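Local coordinates for protein type I polyketide synthase PikAII (Streptomyces venezuelae, PDB 3QP9) that probably epimerises the alpha-substituent of the growing polyketide, as a C2-type ketoreductase domain of a modular synthase, rather than reducing its ketone, at residues Glu266-Leu271 / Gly277-His282; Leu233-Leu238 / Val491-Phe496. All coordinates share one frame; numbering follows the deposited sequence.

Contact 1: Glu266-Leu271 / Gly277-His282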
# COMPACT_ATOMS: atom_id res chain seq x y z
N GLU A 266 -14.17 19.77 3.82
CA GLU A 266 -15.27 19.11 4.53
C GLU A 266 -14.87 18.52 5.84
O GLU A 266 -15.64 18.61 6.83
CB GLU A 266 -16.02 18.08 3.66
CG GLU A 266 -16.88 18.77 2.51
CD GLU A 266 -17.95 19.74 3.08
OE1 GLU A 266 -18.53 19.49 4.16
OE2 GLU A 266 -18.13 20.82 2.49
N ALA A 267 -13.69 17.88 5.87
CA ALA A 267 -13.19 17.31 7.15
C ALA A 267 -13.00 18.36 8.22
O ALA A 267 -13.38 18.20 9.39
CB ALA A 267 -11.89 16.58 6.90
N ALA A 268 -12.40 19.46 7.85
CA ALA A 268 -12.26 20.58 8.78
C ALA A 268 -13.60 21.21 9.17
O ALA A 268 -13.78 21.52 10.35
CB ALA A 268 -11.27 21.64 8.16
N ARG A 269 -14.56 21.33 8.24
CA ARG A 269 -15.91 21.78 8.59
C ARG A 269 -16.53 20.83 9.59
O ARG A 269 -17.13 21.25 10.57
CB ARG A 269 -16.89 21.89 7.41
CG ARG A 269 -16.46 22.85 6.34
CD ARG A 269 -17.53 22.95 5.25
NE ARG A 269 -17.18 24.09 4.44
CZ ARG A 269 -16.62 24.05 3.24
NH1 ARG A 269 -16.38 25.20 2.68
NH2 ARG A 269 -16.33 22.91 2.63
N ARG A 270 -16.37 19.54 9.33
CA ARG A 270 -16.92 18.55 10.26
C ARG A 270 -16.29 18.65 11.61
O ARG A 270 -16.99 18.50 12.64
CB ARG A 270 -16.81 17.12 9.70
CG ARG A 270 -17.22 16.02 10.61
CD ARG A 270 -18.73 16.05 10.92
NE ARG A 270 -19.49 15.69 9.73
CZ ARG A 270 -19.87 14.44 9.42
NH1 ARG A 270 -20.56 14.25 8.31
NH2 ARG A 270 -19.63 13.42 10.23
N LEU A 271 -14.96 18.80 11.68
CA LEU A 271 -14.32 18.90 13.02
C LEU A 271 -14.84 20.12 13.78
O LEU A 271 -15.21 20.07 14.97
CB LEU A 271 -12.80 19.01 12.80
CG LEU A 271 -12.12 17.68 12.40
CD1 LEU A 271 -10.78 17.87 11.75
CD2 LEU A 271 -11.92 16.97 13.71
N GLY A 277 -12.02 23.06 18.80
CA GLY A 277 -11.77 24.49 19.00
C GLY A 277 -10.61 25.10 18.18
O GLY A 277 -10.53 26.30 18.09
N HIS A 278 -9.69 24.31 17.64
CA HIS A 278 -8.44 24.84 17.05
C HIS A 278 -7.98 24.02 15.85
O HIS A 278 -7.70 22.83 15.97
CB HIS A 278 -7.33 24.90 18.06
CG HIS A 278 -7.70 25.66 19.29
ND1 HIS A 278 -8.33 25.08 20.38
CD2 HIS A 278 -7.52 26.95 19.60
CE1 HIS A 278 -8.57 26.00 21.29
NE2 HIS A 278 -8.10 27.15 20.83
N LEU A 279 -7.89 24.66 14.69
CA LEU A 279 -7.58 23.95 13.48
C LEU A 279 -6.34 24.57 12.81
O LEU A 279 -6.18 25.78 12.75
CB LEU A 279 -8.78 23.98 12.50
CG LEU A 279 -9.95 23.09 12.93
CD1 LEU A 279 -11.23 23.33 12.05
CD2 LEU A 279 -9.49 21.58 12.92
N LEU A 280 -5.47 23.70 12.31
CA LEU A 280 -4.32 24.17 11.60
C LEU A 280 -4.49 23.58 10.21
O LEU A 280 -4.61 22.39 10.08
CB LEU A 280 -3.02 23.66 12.26
CG LEU A 280 -1.76 24.01 11.41
CD1 LEU A 280 -1.68 25.52 11.17
CD2 LEU A 280 -0.61 23.55 12.21
N LEU A 281 -4.53 24.41 9.19
CA LEU A 281 -4.88 23.97 7.86
C LEU A 281 -3.64 24.15 7.00
O LEU A 281 -3.17 25.27 6.85
CB LEU A 281 -6.01 24.84 7.27
CG LEU A 281 -7.30 24.88 8.09
CD1 LEU A 281 -8.24 25.69 7.35
CD2 LEU A 281 -7.85 23.47 8.29
N HIS A 282 -3.14 23.06 6.41
CA HIS A 282 -1.96 23.13 5.52
C HIS A 282 -2.46 23.06 4.09
O HIS A 282 -3.45 22.31 3.81
CB HIS A 282 -0.98 22.00 5.81
CG HIS A 282 -0.12 21.65 4.65
ND1 HIS A 282 -0.61 20.94 3.56
CD2 HIS A 282 1.13 22.03 4.33
CE1 HIS A 282 0.35 20.83 2.66
NE2 HIS A 282 1.41 21.48 3.11

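Contact 2: Leu233-Leu238 / Val491-Phe496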
# COMPACT_ATOMS: atom_id res chain seq x y z
N LEU A 233 -9.83 -10.02 1.78
CA LEU A 233 -10.67 -8.88 2.16
C LEU A 233 -11.98 -9.36 2.75
O LEU A 233 -12.69 -10.12 2.11
CB LEU A 233 -10.91 -8.00 0.93
CG LEU A 233 -11.74 -6.75 1.25
CD1 LEU A 233 -10.68 -5.81 1.90
CD2 LEU A 233 -12.24 -6.23 -0.11
N VAL A 234 -12.25 -9.03 4.00
CA VAL A 234 -13.47 -9.44 4.63
C VAL A 234 -14.26 -8.25 5.19
O VAL A 234 -13.73 -7.14 5.41
CB VAL A 234 -13.19 -10.48 5.83
CG1 VAL A 234 -12.46 -11.79 5.25
CG2 VAL A 234 -12.44 -9.79 6.91
N ARG A 235 -15.53 -8.46 5.51
CA ARG A 235 -16.29 -7.39 6.19
C ARG A 235 -15.76 -7.17 7.58
O ARG A 235 -15.41 -8.11 8.31
CB ARG A 235 -17.79 -7.74 6.35
CG ARG A 235 -18.51 -7.48 5.08
CD ARG A 235 -20.02 -7.54 5.17
NE ARG A 235 -20.48 -7.47 3.78
CZ ARG A 235 -20.62 -6.35 3.09
NH1 ARG A 235 -21.02 -6.41 1.79
NH2 ARG A 235 -20.38 -5.19 3.69
N ALA A 236 -15.66 -5.92 7.94
CA ALA A 236 -15.27 -5.52 9.27
C ALA A 236 -16.45 -4.85 9.97
O ALA A 236 -16.36 -3.70 10.37
CB ALA A 236 -14.07 -4.57 9.22
N SER A 237 -17.58 -5.53 10.08
CA SER A 237 -18.74 -4.85 10.67
C SER A 237 -18.56 -4.51 12.23
O SER A 237 -17.61 -4.97 12.87
CB SER A 237 -20.03 -5.59 10.27
OG SER A 237 -20.24 -5.35 8.85
N LEU A 238 -19.38 -3.59 12.78
CA LEU A 238 -19.34 -3.35 14.26
C LEU A 238 -20.33 -4.23 15.00
O LEU A 238 -19.98 -4.90 15.99
CB LEU A 238 -19.58 -1.87 14.64
CG LEU A 238 -18.65 -0.77 14.08
CD1 LEU A 238 -18.90 0.53 14.84
CD2 LEU A 238 -17.15 -1.11 14.17
N VAL A 491 -19.46 -0.73 -2.35
CA VAL A 491 -19.18 -1.68 -3.40
C VAL A 491 -20.44 -2.56 -3.62
O VAL A 491 -21.00 -3.10 -2.65
CB VAL A 491 -17.97 -2.60 -3.02
CG1 VAL A 491 -17.51 -3.37 -4.29
CG2 VAL A 491 -16.76 -1.80 -2.47
N ASP A 492 -20.94 -2.61 -4.85
CA ASP A 492 -21.88 -3.66 -5.27
C ASP A 492 -21.01 -4.83 -5.75
O ASP A 492 -20.55 -4.85 -6.88
CB ASP A 492 -22.78 -3.15 -6.42
CG ASP A 492 -23.66 -4.24 -7.05
OD1 ASP A 492 -23.81 -5.40 -6.56
OD2 ASP A 492 -24.19 -3.92 -8.12
N TRP A 493 -20.82 -5.81 -4.87
CA TRP A 493 -19.98 -6.98 -5.15
C TRP A 493 -20.46 -7.84 -6.33
O TRP A 493 -19.65 -8.48 -6.96
CB TRP A 493 -19.81 -7.82 -3.84
CG TRP A 493 -19.08 -7.01 -2.79
CD1 TRP A 493 -19.59 -6.45 -1.67
CD2 TRP A 493 -17.70 -6.64 -2.84
NE1 TRP A 493 -18.62 -5.78 -0.98
CE2 TRP A 493 -17.45 -5.87 -1.68
CE3 TRP A 493 -16.64 -6.94 -3.73
CZ2 TRP A 493 -16.17 -5.33 -1.40
CZ3 TRP A 493 -15.35 -6.39 -3.44
CH2 TRP A 493 -15.14 -5.64 -2.28
N SER A 494 -21.77 -7.86 -6.59
CA SER A 494 -22.30 -8.61 -7.71
C SER A 494 -21.74 -8.05 -9.08
O SER A 494 -21.63 -8.81 -10.06
CB SER A 494 -23.84 -8.67 -7.61
OG SER A 494 -24.47 -7.41 -7.91
N SER A 495 -21.32 -6.76 -9.12
CA SER A 495 -20.67 -6.19 -10.31
C SER A 495 -19.18 -6.20 -10.15
O SER A 495 -18.46 -6.50 -11.08
CB SER A 495 -21.11 -4.76 -10.59
OG SER A 495 -22.51 -4.82 -10.85
N PHE A 496 -18.72 -5.92 -8.94
CA PHE A 496 -17.29 -5.83 -8.73
C PHE A 496 -16.52 -7.14 -8.86
O PHE A 496 -15.47 -7.15 -9.48
CB PHE A 496 -16.98 -5.15 -7.39
CG PHE A 496 -15.48 -4.83 -7.20
CD1 PHE A 496 -14.99 -3.55 -7.44
CD2 PHE A 496 -14.59 -5.85 -6.78
CE1 PHE A 496 -13.59 -3.32 -7.29
CE2 PHE A 496 -13.22 -5.66 -6.63
CZ PHE A 496 -12.69 -4.37 -6.85
O HOH W 1 -21.58 -4.04 -0.09

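Contact 1: Glu266-Leu271 / Gly277-His282
Leu279 and Leu271 share one rotamer: in each, CG lies anti to the carbonyl carbon and beside the backbone N (chi1 -72° and -75°), and in each the methyl-bearing end is carried into the gap between strand 278-282 and helix 266-271. The two chains meet at a slant, and Leu279 CD2 settles against Leu271 CD1 at 4.1 Å and almost as near its CB. The other branch of Leu279 reaches back one turn towards the N-terminal end of the helix, where CD1 comes to 3.6 Å from Ala268 O, a van der Waals approach of a methyl to a carbonyl oxygen. Leu279 therefore straddles one turn of the helix, a branch to each of two residues three apart. The Ala268 methyl also touches: its CB lies 3.9 Å from Leu281 CD2 and 4.2 Å from Leu279 CD1. The bond leaving the backbone of Leu281 is not aimed at the helix, so it is the far end of that side chain that makes the touch.

The segment axes approach to 9.8 Å at 170°, nearly antiparallel, as expected where a helix returns along the sheet before the next parallel strand. These elements form the beta-alpha-beta unit of strand 253-256, helix 262-274 and strand 278-283 in the Rossmann-type KR domain. Val254 on the first strand also touches Leu271 and Leu279, extending the apolar floor beneath the helix.

All four touching residues are buried, and only apolar side-chain atoms and a carbonyl oxygen meet across the gap. Polar groups of the helix serve other neighbours. Arg269 NH2 pairs with Glu266 OE2 at 2.8 Å in a salt bridge whose hydrogen bond is weak, and its NE reaches Glu309. Arg270 bonds to Ala469 and Thr473, binding this helix to helix 468-481.

Contact 2: Leu233-Leu238 / Val491-Phe496
Leu233 meets the six-membered end of the Trp493 indole: its CD2 methyl stands 3.7 Å from Trp493 CH2, with the two side chains lying at about a right angle. The leucine can reach that far because CG extends opposite the backbone N (chi1 -178°). Packing is close on the tryptophan's own side too, since Val491 CG1 sits 3.4 Å above the indole plane, over its centre. Leu233 and Trp493 are both buried, and this apolar corner is the tight part of the contact.

Two residues along the strand, the character changes. Arg235 is partly exposed, and its chain, straight from CG to NE, carries NH1 to the pyrrole end of the indole, 3.7 Å from Trp493 NE1 and near the ring plane. The guanidinium and indole planes stand 84° apart, which argues against a stacked cation-pi pair; two donors lie side by side, each engaged with another partner. Water 1 lies in the guanidinium plane, at its edge. It accepts from Arg235 NH1 at 3.1 Å and donates to Val491 O at 2.8 Å, so the arginine is joined to the 491-496 backbone through solvent.

On the solvent side, where Asp492 and Ser494 are exposed, the helix start is held by Asp492, its N-cap. The carboxylate OD1 takes the Ser494 hydroxyl and, weakly, Ser494 N at 3.2 Å, while Asp492 O accepts from both Ser495 N and Phe496 N.

Among the surrounding elements, Glu514 of helix 513-516 forms a salt bridge with Arg235 NE and also touches Trp493, and Ser27 O takes NH2 of the arginine. Trp493 NE1 bonds to the Tyr30 hydroxyl and the rings meet edge-to-face, so the start of helix 493-501 is seated between strand 29-36, the end of strand 227-235 and helix 513-516.

How the contacts relate
Contact 1 is uniformly core, with all four touching residues buried, whereas contact 2 is mixed: Leu233 and Trp493 are buried but Arg235 is partly exposed. Their chemistry follows suit. The first relies on aliphatic branches between consecutive elements of one beta-alpha-beta unit, the second on an aromatic ring, a methyl and a water-bridged arginine joining segments 253 residues apart. Contact 1 falls entirely within that long interval. The centres lie about 30 Å apart and the nearest atoms about 14 Å, so the two do not touch. Helix 468-481 takes hydrogen bonds from Arg270 beside contact 1 and also touches Leu238, at the end of the 233-238 segment and away from the touching residues of contact 2.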